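Local coordinates for probable leucine/isoleucine/valine-binding protein (Rhodopirellula baltica, PDB 4KV7) that probably binds branched-chain amino acids or a related small ligand in the cleft between its two lobes, for uptake into the cell, at residues L17-A25 and H84-V93; V131-E141 and H354-P362. The protein carries 1 engineered substitution. All coordinates share one frame; numbering follows the deposited sequence. Where two conformers were deposited one is given.

Overall arrangement
The chain builds two lobes, as in type I periplasmic binding proteins, and both contacts reach the parallel sheet of the first. Contact 1 joins strand 16-24 to strand 89-90, so that the order across this sheet runs 57-65, 16-24, 89-90, 112-113, 131-132. Contact 2 starts at the far edge strand, 131-132, and leads into helix 138-151, while 354-362 runs beside it toward the other sheet; the pair probably forms part of the hinge. Both segments of contact 1 precede helix 138-151. The centres lie about 21 Å apart, the nearest atoms about 7 Å. Formic acid, probably from the crystallisation liquor, is bound by Y138 about 6 Å from the side chain of V93, consistent with a cleft there.

Contact 1: L17-A25 and H84-V93; sequences LLKFGMSTA and HEVLAVVGNV
K19 and G21 hold L87, A88 and V90 through backbone bonds, joining strand 16-24 to strand 89-90 in the parallel sheet of the first lobe. L87 N reaches K19 O at 2.8 Å; G21 then bridges V89, with G21 N giving to A88 O (2.9 Å) and V90 N giving to G21 O (2.8 Å). V86 CG1 packs against G21 CA. On one side F20 presents its ring edge to A88 CB, and helix 301-319 touches F20 through L313.

M22, a selenomethionine, can be followed outward. Its CG lies trans to the backbone N (chi1 177°), and the chain runs along the carbonyl of V90: CB is 3.6 Å from V90 O and CG 3.5 Å from it, with N92 OD1 near CG as well. The selenium carries the chain on, and a bend at chi3 (-71°) folds CE back to 3.3 Å from V90 O.

Past V90 the second chain leaves the sheet, and side chains take over the polar bonding to S23 and T24. N92 OD1 accepts from S23 N at 2.9 Å, the donor standing 52° out of the carbonyl plane. At the other end K19 NZ donates to H84 O and, through a water, reaches E85 OE1. T24 OG1 accepts from V93 N at 3.1 Å and shares a water with G91 O.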
ATOM      1  N   LEU A  17     -14.589  12.574  21.573  1.00 23.90           N
ATOM      2  CA  LEU A  17     -14.282  11.339  20.875  1.00 21.37           C
ATOM      3  C   LEU A  17     -14.159  11.605  19.375  1.00 20.22           C
ATOM      4  O   LEU A  17     -15.082  12.137  18.755  1.00 23.64           O
ATOM      5  CB  LEU A  17     -15.383  10.312  21.142  1.00 21.94           C
ATOM      6  CG  LEU A  17     -15.146   8.930  20.538  1.00 21.62           C
ATOM      7  CD1 LEU A  17     -13.937   8.270  21.189  1.00 23.61           C
ATOM      8  CD2 LEU A  17     -16.386   8.059  20.674  1.00 27.11           C
ATOM      9  N   LEU A  18     -13.009  11.259  18.805  1.00 17.64           N
ATOM     10  CA  LEU A  18     -12.785  11.392  17.367  1.00 16.43           C
ATOM     11  C   LEU A  18     -12.757  10.008  16.741  1.00 15.91           C
ATOM     12  O   LEU A  18     -11.781   9.277  16.886  1.00 15.75           O
ATOM     13  CB  LEU A  18     -11.471  12.129  17.092  1.00 17.88           C
ATOM     14  CG  LEU A  18     -11.299  13.496  17.753  1.00 19.30           C
ATOM     15  CD1 LEU A  18      -9.939  14.088  17.398  1.00 20.66           C
ATOM     16  CD2 LEU A  18     -12.423  14.446  17.350  1.00 23.22           C
ATOM     17  N   LYS A  19     -13.838   9.650  16.052  1.00 15.56           N
ATOM     18  CA  LYS A  19     -13.975   8.326  15.451  1.00 15.25           C
ATOM     19  C   LYS A  19     -13.508   8.291  14.006  1.00 14.08           C
ATOM     20  O   LYS A  19     -13.978   9.065  13.169  1.00 15.32           O
ATOM     21  CB  LYS A  19     -15.433   7.862  15.526  1.00 15.92           C
ATOM     22  CG  LYS A  19     -15.929   7.554  16.935  1.00 19.46           C
ATOM     23  CD  LYS A  19     -17.406   7.160  16.960  1.00 20.46           C
ATOM     24  CE  LYS A  19     -18.289   8.321  16.572  1.00 23.85           C
ATOM     25  NZ  LYS A  19     -19.748   7.978  16.668  1.00 26.68           N
ATOM     26  N   PHE A  20     -12.590   7.380  13.727  1.00 13.49           N
ATOM     27  CA  PHE A  20     -12.136   7.131  12.369  1.00 11.72           C
ATOM     28  C   PHE A  20     -12.507   5.713  11.973  1.00 13.68           C
ATOM     29  O   PHE A  20     -12.519   4.816  12.814  1.00 15.55           O
ATOM     30  CB  PHE A  20     -10.633   7.381  12.279  1.00 14.25           C
ATOM     31  CG  PHE A  20     -10.283   8.812  12.516  1.00 12.80           C
ATOM     32  CD1 PHE A  20     -10.505   9.752  11.522  1.00 14.12           C
ATOM     33  CD2 PHE A  20      -9.835   9.242  13.754  1.00 13.61           C
ATOM     34  CE1 PHE A  20     -10.235  11.084  11.733  1.00 14.43           C
ATOM     35  CE2 PHE A  20      -9.561  10.582  13.976  1.00 16.78           C
ATOM     36  CZ  PHE A  20      -9.765  11.507  12.966  1.00 15.71           C
ATOM     37  N   GLY A  21     -12.836   5.507  10.702  1.00 11.78           N
ATOM     38  CA  GLY A  21     -13.249   4.193  10.248  1.00 11.95           C
ATOM     39  C   GLY A  21     -12.253   3.548   9.310  1.00 11.00           C
ATOM     40  O   GLY A  21     -11.406   4.216   8.719  1.00 11.22           O
HETATM   41  N   MSE A  22     -12.367   2.234   9.172  1.00 10.83           N
HETATM   42  CA  MSE A  22     -11.539   1.459   8.261  1.00  9.87           C
HETATM   43  C   MSE A  22     -12.306   0.205   7.885  1.00  9.84           C
HETATM   44  O   MSE A  22     -12.909  -0.429   8.750  1.00 11.48           O
HETATM   45  CB  MSE A  22     -10.220   1.105   8.958  1.00 10.99           C
HETATM   46  CG  MSE A  22      -9.249   0.223   8.160  1.00 12.41           C
HETATM   47 SE   MSE A  22      -7.693  -0.434   9.215  0.65 11.61          SE
HETATM   48  CE  MSE A  22      -6.767   1.265   9.361  1.00 14.09           C
ATOM     49  N   SER A  23     -12.330  -0.118   6.592  1.00 10.41           N
ATOM     50  CA  SER A  23     -12.811  -1.417   6.119  1.00 10.59           C
ATOM     51  C   SER A  23     -11.622  -2.072   5.456  1.00  9.60           C
ATOM     52  O   SER A  23     -11.004  -1.475   4.584  1.00 10.06           O
ATOM     53  CB  SER A  23     -13.944  -1.250   5.115  1.00 11.36           C
ATOM     54  OG  SER A  23     -14.448  -2.511   4.710  1.00 11.84           O
ATOM     55  N   THR A  24     -11.261  -3.276   5.876  1.00 10.09           N
ATOM     56  CA  THR A  24     -10.010  -3.837   5.407  1.00 10.48           C
ATOM     57  C   THR A  24      -9.906  -5.330   5.637  1.00  9.03           C
ATOM     58  O   THR A  24     -10.730  -5.930   6.312  1.00  9.77           O
ATOM     59  CB  THR A  24      -8.834  -3.114   6.077  1.00  9.28           C
ATOM     60  OG1 THR A  24      -7.684  -3.228   5.234  1.00  9.45           O
ATOM     61  CG2 THR A  24      -8.539  -3.664   7.483  1.00 10.21           C
ATOM     62  N   ALA A  25      -8.868  -5.925   5.063  1.00  9.05           N
ATOM     63  CA  ALA A  25      -8.655  -7.362   5.167  1.00  9.60           C
ATOM     64  C   ALA A  25      -8.054  -7.704   6.528  1.00  9.44           C
ATOM     65  O   ALA A  25      -6.840  -7.618   6.726  1.00  9.97           O
ATOM     66  CB  ALA A  25      -7.743  -7.834   4.045  1.00 11.06           C
ATOM     67  N   HIS A  84     -21.936   4.856  12.393  1.00 18.72           N
ATOM     68  CA  HIS A  84     -20.768   5.201  13.201  1.00 17.40           C
ATOM     69  C   HIS A  84     -20.370   6.665  13.061  1.00 20.53           C
ATOM     70  O   HIS A  84     -19.619   7.190  13.886  1.00 21.34           O
ATOM     71  CB  HIS A  84     -19.583   4.299  12.862  1.00 19.06           C
ATOM     72  CG  HIS A  84     -19.797   2.866  13.230  1.00 17.00           C
ATOM     73  ND1 HIS A  84     -20.021   2.459  14.529  1.00 22.23           N
ATOM     74  CD2 HIS A  84     -19.813   1.744  12.475  1.00 18.81           C
ATOM     75  CE1 HIS A  84     -20.173   1.147  14.555  1.00 24.36           C
ATOM     76  NE2 HIS A  84     -20.052   0.688  13.323  1.00 20.71           N
ATOM     77  N   GLU A  85     -20.869   7.314  12.012  1.00 17.56           N
ATOM     78  CA  GLU A  85     -20.604   8.735  11.780  1.00 18.34           C
ATOM     79  C   GLU A  85     -19.116   9.073  11.799  1.00 16.76           C
ATOM     80  O   GLU A  85     -18.721  10.096  12.361  1.00 18.97           O
ATOM     81  CB  GLU A  85     -21.333   9.592  12.824  1.00 21.43           C
ATOM     82  CG  GLU A  85     -22.833   9.397  12.835  1.00 24.59           C
ATOM     83  CD  GLU A  85     -23.532  10.325  13.811  1.00 29.89           C
ATOM     84  OE1 GLU A  85     -23.097  10.412  14.980  1.00 33.24           O
ATOM     85  OE2 GLU A  85     -24.524  10.960  13.405  1.00 37.32           O
ATOM     86  N   VAL A  86     -18.289   8.224  11.200  1.00 15.66           N
ATOM     87  CA  VAL A  86     -16.851   8.449  11.293  1.00 14.76           C
ATOM     88  C   VAL A  86     -16.421   9.736  10.590  1.00 14.82           C
ATOM     89  O   VAL A  86     -17.066  10.187   9.640  1.00 16.99           O
ATOM     90  CB  VAL A  86     -16.025   7.253  10.767  1.00 12.86           C
ATOM     91  CG1 VAL A  86     -16.376   5.982  11.524  1.00 14.38           C
ATOM     92  CG2 VAL A  86     -16.211   7.060   9.257  1.00 14.66           C
ATOM     93  N   LEU A  87     -15.335  10.323  11.081  1.00 14.77           N
ATOM     94  CA  LEU A  87     -14.832  11.597  10.573  1.00 13.95           C
ATOM     95  C   LEU A  87     -14.037  11.443   9.278  1.00 14.09           C
ATOM     96  O   LEU A  87     -13.941  12.390   8.484  1.00 15.61           O
ATOM     97  CB  LEU A  87     -13.970  12.280  11.637  1.00 17.28           C
ATOM     98  CG  LEU A  87     -14.663  12.538  12.975  1.00 16.96           C
ATOM     99  CD1 LEU A  87     -13.671  13.047  14.010  1.00 22.07           C
ATOM    100  CD2 LEU A  87     -15.837  13.502  12.820  1.00 23.35           C
ATOM    101  N   ALA A  88     -13.467  10.258   9.083  1.00 12.48           N
ATOM    102  CA  ALA A  88     -12.703   9.914   7.891  1.00 12.27           C
ATOM    103  C   ALA A  88     -12.577   8.400   7.856  1.00 11.69           C
ATOM    104  O   ALA A  88     -12.671   7.745   8.902  1.00 12.82           O
ATOM    105  CB  ALA A  88     -11.319  10.558   7.918  1.00 13.81           C
ATOM    106  N   VAL A  89     -12.373   7.851   6.661  1.00 11.13           N
ATOM    107  CA  VAL A  89     -12.119   6.431   6.465  1.00 11.24           C
ATOM    108  C   VAL A  89     -10.659   6.345   6.053  1.00 10.00           C
ATOM    109  O   VAL A  89     -10.243   6.930   5.043  1.00 12.31           O
ATOM    110  CB  VAL A  89     -13.048   5.831   5.400  1.00 10.91           C
ATOM    111  CG1 VAL A  89     -12.622   4.412   5.065  1.00 13.26           C
ATOM    112  CG2 VAL A  89     -14.504   5.839   5.895  1.00 13.68           C
ATOM    113  N   VAL A  90      -9.874   5.627   6.848  1.00  9.90           N
ATOM    114  CA  VAL A  90      -8.420   5.718   6.760  0.57  9.49           C
ATOM    115  C   VAL A  90      -7.763   4.363   6.546  1.00  8.96           C
ATOM    116  O   VAL A  90      -8.074   3.373   7.215  1.00 10.21           O
ATOM    117  CB  VAL A  90      -7.811   6.400   8.015  0.57 13.56           C
ATOM    118  CG1 VAL A  90      -8.446   7.759   8.239  0.57 17.42           C
ATOM    119  CG2 VAL A  90      -7.980   5.539   9.257  0.57 11.78           C
ATOM    120  N   GLY A  91      -6.854   4.319   5.579  1.00  9.65           N
ATOM    121  CA  GLY A  91      -5.997   3.165   5.399  1.00 10.57           C
ATOM    122  C   GLY A  91      -6.581   1.890   4.822  1.00  8.44           C
ATOM    123  O   GLY A  91      -5.934   0.852   4.914  1.00 10.08           O
ATOM    124  N   ASN A  92      -7.775   1.946   4.229  1.00  8.95           N
ATOM    125  CA  ASN A  92      -8.392   0.727   3.692  1.00  9.03           C
ATOM    126  C   ASN A  92      -7.466   0.033   2.700  1.00  8.10           C
ATOM    127  O   ASN A  92      -6.885   0.688   1.836  1.00  8.54           O
ATOM    128  CB  ASN A  92      -9.658   1.047   2.906  1.00  9.39           C
ATOM    129  CG  ASN A  92     -10.844   1.411   3.772  1.00  9.37           C
ATOM    130  OD1 ASN A  92     -10.745   1.641   4.989  1.00  9.78           O
ATOM    131  ND2 ASN A  92     -12.004   1.473   3.125  1.00  9.90           N
ATOM    132  N   VAL A  93      -7.356  -1.279   2.782  1.00  8.77           N
ATOM    133  CA  VAL A  93      -6.573  -2.053   1.823  1.00  8.59           C
ATOM    134  C   VAL A  93      -7.340  -2.343   0.533  1.00  7.90           C
ATOM    135  O   VAL A  93      -8.445  -2.885   0.572  1.00  9.24           O
ATOM    136  CB  VAL A  93      -6.144  -3.399   2.467  1.00  8.41           C
ATOM    137  CG1 VAL A  93      -5.689  -4.414   1.427  1.00  9.58           C
ATOM    138  CG2 VAL A  93      -5.057  -3.156   3.493  1.00  9.12           C
TER
HETATM  139  O   HOH W   1     -20.626  10.497  16.537  1.00 31.80           O
HETATM  140  O   HOH W   2      -6.123  -1.377   6.427  1.00 10.41           O

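Contact 2: V131-E141 and H354-P362; sequences VINYRASYAEE and HQASSKVWP. With FMT (formic acid), chain B.
The capping box at the start of helix 138-151, made by S137 and E140, doubles as the grip on Q355 and S358 in what is probably a hinge connection between the lobes. E140 N donates to S137 OG at 3.0 Å, and S137 N returns a bond to E140 OE1 at 2.9 Å, on its anti side. The syn lone pair of the same oxygen takes Q355 NE2 at 2.9 Å, the amide and carboxylate planes lying 77° apart. Q355 gets there on an extended chain, its CG trans to the backbone N (chi1 -175°), passing R135 O on the way; NE2 also bonds S357 O, while OE1 goes to R123. E140 OE2 receives S358 OG at 2.7 Å from above the carboxylate plane.

Further back the two backbones pair around N133 and Q355: N133 N bonds H354 O (2.7 Å) and A356 N bonds N133 O (2.9 Å). I132 CG1 sits over the centre of the H354 ring in a CH-pi contact, 3.9 Å from the centroid, and E334 holds H354 NE2.

With three donors on its two oxygens and a helix N-terminus beside it, the E140 carboxylate is probably charged and fixed in rotation.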
ATOM      1  N   VAL A 131     -10.864  11.844  -1.896  1.00 13.06           N
ATOM      2  CA  VAL A 131      -9.811  10.842  -1.840  1.00 12.71           C
ATOM      3  C   VAL A 131      -8.443  11.518  -1.781  1.00 12.44           C
ATOM      4  O   VAL A 131      -8.023  12.195  -2.738  1.00 14.92           O
ATOM      5  CB  VAL A 131      -9.881   9.882  -3.039  1.00 12.82           C
ATOM      6  CG1 VAL A 131      -8.769   8.849  -2.962  1.00 13.65           C
ATOM      7  CG2 VAL A 131     -11.240   9.200  -3.095  1.00 15.17           C
ATOM      8  N   ILE A 132      -7.753  11.342  -0.658  1.00 10.44           N
ATOM      9  CA  ILE A 132      -6.465  11.978  -0.418  1.00 10.84           C
ATOM     10  C   ILE A 132      -5.472  10.893  -0.046  1.00 10.12           C
ATOM     11  O   ILE A 132      -5.726  10.085   0.849  1.00 10.41           O
ATOM     12  CB  ILE A 132      -6.560  13.042   0.685  1.00 12.20           C
ATOM     13  CG1 ILE A 132      -7.577  14.113   0.275  1.00 14.95           C
ATOM     14  CG2 ILE A 132      -5.202  13.665   0.951  1.00 15.18           C
ATOM     15  CD1 ILE A 132      -7.708  15.262   1.254  1.00 19.53           C
ATOM     16  N   ASN A 133      -4.356  10.863  -0.767  1.00  9.82           N
ATOM     17  CA  ASN A 133      -3.401   9.768  -0.697  1.00  9.81           C
ATOM     18  C   ASN A 133      -2.065  10.188  -0.115  1.00  8.76           C
ATOM     19  O   ASN A 133      -1.612  11.312  -0.328  1.00 10.65           O
ATOM     20  CB  ASN A 133      -3.165   9.214  -2.104  1.00  9.80           C
ATOM     21  CG  ASN A 133      -4.453   8.813  -2.783  1.00  9.42           C
ATOM     22  OD1 ASN A 133      -5.143   7.899  -2.328  1.00 10.03           O
ATOM     23  ND2 ASN A 133      -4.785   9.486  -3.887  1.00 10.90           N
ATOM     24  N   TYR A 134      -1.434   9.269   0.615  1.00  9.28           N
ATOM     25  CA  TYR A 134      -0.029   9.397   0.985  1.00  9.63           C
ATOM     26  C   TYR A 134       0.896   8.837  -0.110  1.00  8.79           C
ATOM     27  O   TYR A 134       1.809   9.516  -0.574  1.00  9.80           O
ATOM     28  CB  TYR A 134       0.280   8.708   2.348  1.00  9.95           C
ATOM     29  CG  TYR A 134       1.742   8.327   2.412  1.00  9.69           C
ATOM     30  CD1 TYR A 134       2.721   9.303   2.515  1.00  9.89           C
ATOM     31  CD2 TYR A 134       2.148   7.005   2.284  1.00  9.89           C
ATOM     32  CE1 TYR A 134       4.072   8.981   2.493  1.00 10.78           C
ATOM     33  CE2 TYR A 134       3.492   6.668   2.261  1.00  9.80           C
ATOM     34  CZ  TYR A 134       4.451   7.661   2.364  1.00  9.82           C
ATOM     35  OH  TYR A 134       5.801   7.361   2.330  1.00 10.12           O
ATOM     36  N   ARG A 135       0.666   7.587  -0.492  1.00  8.39           N
ATOM     37  CA  ARG A 135       1.675   6.794  -1.195  1.00  9.16           C
ATOM     38  C   ARG A 135       1.774   7.049  -2.686  1.00  7.81           C
ATOM     39  O   ARG A 135       0.810   7.424  -3.349  1.00  8.72           O
ATOM     40  CB  ARG A 135       1.434   5.299  -0.967  1.00  8.82           C
ATOM     41  CG  ARG A 135       0.040   4.825  -1.381  1.00  8.72           C
ATOM     42  CD  ARG A 135       0.028   3.425  -1.992  1.00  8.76           C
ATOM     43  NE  ARG A 135       0.376   2.401  -1.011  1.00  7.87           N
ATOM     44  CZ  ARG A 135       0.675   1.145  -1.304  1.00  7.96           C
ATOM     45  NH1 ARG A 135       1.009   0.309  -0.334  1.00  8.89           N
ATOM     46  NH2 ARG A 135       0.653   0.722  -2.562  1.00  9.17           N
ATOM     47  N   ALA A 136       2.968   6.789  -3.210  1.00  8.47           N
ATOM     48  CA  ALA A 136       3.205   6.721  -4.642  1.00  8.98           C
ATOM     49  C   ALA A 136       2.283   5.685  -5.273  1.00  8.30           C
ATOM     50  O   ALA A 136       1.742   4.802  -4.592  1.00  9.04           O
ATOM     51  CB  ALA A 136       4.662   6.357  -4.901  1.00  9.41           C
ATOM     52  N   SER A 137       2.121   5.787  -6.582  1.00  8.51           N
ATOM     53  CA  SER A 137       1.180   4.971  -7.334  1.00  9.32           C
ATOM     54  C   SER A 137       1.810   3.724  -7.947  1.00  8.25           C
ATOM     55  O   SER A 137       3.037   3.605  -8.030  1.00  9.12           O
ATOM     56  CB  SER A 137       0.594   5.810  -8.462  1.00  9.11           C
ATOM     57  OG  SER A 137       1.590   5.997  -9.455  1.00  8.75           O
ATOM     58  N   TYR A 138       0.962   2.810  -8.418  1.00  8.59           N
ATOM     59  CA  TYR A 138       1.463   1.643  -9.149  1.00  9.05           C
ATOM     60  C   TYR A 138       2.136   2.070 -10.455  1.00  9.01           C
ATOM     61  O   TYR A 138       3.111   1.437 -10.883  1.00  9.03           O
ATOM     62  CB  TYR A 138       0.375   0.590  -9.428  1.00  9.26           C
ATOM     63  CG  TYR A 138      -0.234  -0.020  -8.181  1.00  8.12           C
ATOM     64  CD1 TYR A 138       0.555  -0.383  -7.090  1.00  8.28           C
ATOM     65  CD2 TYR A 138      -1.598  -0.224  -8.097  1.00  8.51           C
ATOM     66  CE1 TYR A 138      -0.007  -0.941  -5.951  1.00  7.69           C
ATOM     67  CE2 TYR A 138      -2.167  -0.785  -6.971  1.00  8.01           C
ATOM     68  CZ  TYR A 138      -1.364  -1.132  -5.897  1.00  7.83           C
ATOM     69  OH  TYR A 138      -1.886  -1.648  -4.739  1.00  8.56           O
ATOM     70  N   ALA A 139       1.619   3.116 -11.100  1.00  8.46           N
ATOM     71  CA  ALA A 139       2.271   3.641 -12.295  1.00  9.16           C
ATOM     72  C   ALA A 139       3.709   4.051 -11.969  1.00  8.85           C
ATOM     73  O   ALA A 139       4.634   3.777 -12.744  1.00  9.65           O
ATOM     74  CB  ALA A 139       1.494   4.818 -12.854  1.00 10.38           C
ATOM     75  N   GLU A 140       3.893   4.724 -10.839  1.00  9.18           N
ATOM     76  CA  GLU A 140       5.232   5.139 -10.425  1.00  9.28           C
ATOM     77  C   GLU A 140       6.135   3.960 -10.058  1.00  9.24           C
ATOM     78  O   GLU A 140       7.314   3.952 -10.397  1.00  9.52           O
ATOM     79  CB  GLU A 140       5.129   6.181  -9.303  1.00  9.60           C
ATOM     80  CG  GLU A 140       4.560   7.500  -9.831  1.00 10.30           C
ATOM     81  CD  GLU A 140       4.046   8.460  -8.768  1.00 10.24           C
ATOM     82  OE1 GLU A 140       3.606   8.029  -7.688  1.00 10.64           O
ATOM     83  OE2 GLU A 140       4.059   9.676  -9.045  1.00 12.37           O
ATOM     84  N   GLU A 141       5.593   2.956  -9.377  1.00  8.03           N
ATOM     85  CA  GLU A 141       6.401   1.788  -9.031  1.00  8.59           C
ATOM     86  C   GLU A 141       6.847   1.041 -10.274  1.00  8.95           C
ATOM     87  O   GLU A 141       8.024   0.671 -10.407  1.00  9.39           O
ATOM     88  CB  GLU A 141       5.643   0.826  -8.113  1.00  8.33           C
ATOM     89  CG  GLU A 141       5.343   1.373  -6.732  1.00  8.85           C
ATOM     90  CD  GLU A 141       4.721   0.322  -5.844  1.00  8.66           C
ATOM     91  OE1 GLU A 141       5.345  -0.734  -5.640  1.00  9.23           O
ATOM     92  OE2 GLU A 141       3.590   0.529  -5.350  1.00  9.88           O
ATOM     93  N   HIS A 354      -3.461  15.704  -4.418  1.00 12.84           N
ATOM     94  CA  HIS A 354      -3.979  14.721  -3.478  1.00 12.42           C
ATOM     95  C   HIS A 354      -3.119  13.473  -3.330  1.00 11.92           C
ATOM     96  O   HIS A 354      -3.602  12.435  -2.874  1.00 12.54           O
ATOM     97  CB  HIS A 354      -5.418  14.352  -3.833  1.00 13.90           C
ATOM     98  CG  HIS A 354      -6.420  15.373  -3.400  1.00 15.60           C
ATOM     99  ND1 HIS A 354      -7.773  15.212  -3.600  1.00 17.30           N
ATOM    100  CD2 HIS A 354      -6.270  16.556  -2.759  1.00 18.04           C
ATOM    101  CE1 HIS A 354      -8.414  16.261  -3.116  1.00 19.59           C
ATOM    102  NE2 HIS A 354      -7.526  17.090  -2.596  1.00 20.37           N
ATOM    103  N   GLN A 355      -1.846  13.568  -3.680  1.00 10.96           N
ATOM    104  CA  GLN A 355      -0.912  12.479  -3.426  1.00 10.46           C
ATOM    105  C   GLN A 355       0.345  13.062  -2.802  1.00 10.11           C
ATOM    106  O   GLN A 355       1.050  13.860  -3.425  1.00 12.50           O
ATOM    107  CB  GLN A 355      -0.586  11.695  -4.696  1.00 10.64           C
ATOM    108  CG  GLN A 355       0.294  10.480  -4.428  1.00 11.38           C
ATOM    109  CD  GLN A 355       0.666   9.762  -5.697  1.00 10.39           C
ATOM    110  OE1 GLN A 355      -0.207   9.249  -6.410  1.00 11.16           O
ATOM    111  NE2 GLN A 355       1.951   9.733  -6.006  1.00 10.56           N
ATOM    112  N   ALA A 356       0.620  12.680  -1.563  1.00 10.82           N
ATOM    113  CA  ALA A 356       1.651  13.351  -0.786  1.00 11.23           C
ATOM    114  C   ALA A 356       3.063  13.052  -1.273  1.00 10.14           C
ATOM    115  O   ALA A 356       3.931  13.922  -1.230  1.00 11.56           O
ATOM    116  CB  ALA A 356       1.512  13.000   0.680  1.00 10.97           C
ATOM    117  N   SER A 357       3.281  11.813  -1.713  1.00 10.96           N
ATOM    118  CA  SER A 357       4.603  11.300  -2.064  1.00 11.79           C
ATOM    119  C   SER A 357       4.576  10.612  -3.423  1.00 10.25           C
ATOM    120  O   SER A 357       3.618   9.902  -3.721  1.00 11.11           O
ATOM    121  CB  SER A 357       5.030  10.285  -0.992  1.00 11.48           C
ATOM    122  OG  SER A 357       6.192   9.571  -1.378  1.00 12.64           O
ATOM    123  N   SER A 358       5.625  10.790  -4.226  1.00 10.93           N
ATOM    124  CA  SER A 358       5.838   9.977  -5.435  1.00 11.63           C
ATOM    125  C   SER A 358       7.060   9.079  -5.285  1.00 11.27           C
ATOM    126  O   SER A 358       7.487   8.440  -6.243  1.00 11.86           O
ATOM    127  CB  SER A 358       5.995  10.848  -6.688  1.00 12.90           C
ATOM    128  OG  SER A 358       4.754  11.384  -7.116  1.00 15.01           O
ATOM    129  N   LYS A 359       7.625   9.020  -4.083  1.00 11.05           N
ATOM    130  CA  LYS A 359       8.882   8.319  -3.894  1.00 11.55           C
ATOM    131  C   LYS A 359       8.688   6.807  -3.842  1.00 11.06           C
ATOM    132  O   LYS A 359       7.753   6.298  -3.213  1.00 10.52           O
ATOM    133  CB  LYS A 359       9.578   8.812  -2.631  1.00 14.87           C
ATOM    134  CG  LYS A 359      11.041   8.424  -2.523  1.00 20.12           C
ATOM    135  CD  LYS A 359      11.817   9.476  -1.739  1.00 22.04           C
ATOM    136  CE  LYS A 359      13.241   9.040  -1.463  1.00 26.76           C
ATOM    137  NZ  LYS A 359      13.923  10.006  -0.547  1.00 30.39           N
ATOM    138  N   VAL A 360       9.585   6.105  -4.518  1.00 11.81           N
ATOM    139  CA  VAL A 360       9.576   4.651  -4.571  1.00 12.06           C
ATOM    140  C   VAL A 360      10.923   4.178  -4.039  1.00 13.08           C
ATOM    141  O   VAL A 360      11.976   4.610  -4.532  1.00 13.93           O
ATOM    142  CB  VAL A 360       9.356   4.160  -6.013  1.00 12.35           C
ATOM    143  CG1 VAL A 360       9.525   2.648  -6.110  1.00 13.68           C
ATOM    144  CG2 VAL A 360       7.981   4.604  -6.523  1.00 13.73           C
ATOM    145  N   TRP A 361      10.890   3.312  -3.027  1.00 11.37           N
ATOM    146  CA  TRP A 361      12.089   2.792  -2.389  1.00 10.57           C
ATOM    147  C   TRP A 361      12.227   1.317  -2.699  1.00 10.69           C
ATOM    148  O   TRP A 361      11.548   0.495  -2.080  1.00 12.38           O
ATOM    149  CB  TRP A 361      11.968   2.913  -0.876  1.00 12.39           C
ATOM    150  CG  TRP A 361      12.220   4.260  -0.267  1.00 14.14           C
ATOM    151  CD1 TRP A 361      13.413   4.738   0.200  1.00 16.26           C
ATOM    152  CD2 TRP A 361      11.249   5.279   0.011  1.00 13.08           C
ATOM    153  NE1 TRP A 361      13.246   5.986   0.737  1.00 16.48           N
ATOM    154  CE2 TRP A 361      11.924   6.344   0.633  1.00 15.30           C
ATOM    155  CE3 TRP A 361       9.873   5.395  -0.217  1.00 12.19           C
ATOM    156  CZ2 TRP A 361      11.275   7.501   1.039  1.00 16.57           C
ATOM    157  CZ3 TRP A 361       9.229   6.538   0.192  1.00 14.09           C
ATOM    158  CH2 TRP A 361       9.926   7.581   0.810  1.00 15.34           C
ATOM    159  N   PRO A 362      13.087   0.950  -3.659  1.00 12.13           N
ATOM    160  CA  PRO A 362      13.252  -0.482  -3.937  1.00 12.88           C
ATOM    161  C   PRO A 362      14.053  -1.179  -2.844  1.00 11.43           C
ATOM    162  O   PRO A 362      14.963  -0.589  -2.260  1.00 12.03           O
ATOM    163  CB  PRO A 362      14.023  -0.506  -5.260  1.00 16.63           C
ATOM    164  CG  PRO A 362      14.715   0.798  -5.321  1.00 17.57           C
ATOM    165  CD  PRO A 362      13.896   1.797  -4.549  1.00 13.70           C
TER
HETATM  166  C   FMT B 501      -4.623  -3.737  -4.596  1.00  7.70           C
HETATM  167  O1  FMT B 501      -4.353  -2.555  -4.851  1.00  8.08           O
HETATM  168  O2  FMT B 501      -5.764  -4.217  -4.550  1.00  8.33           O
HETATM  169  O   HOH W   3       7.442   9.608   1.160  1.00 19.27           O
HETATM  170  O   HOH W   4       5.628   6.898  -1.589  1.00  9.96           O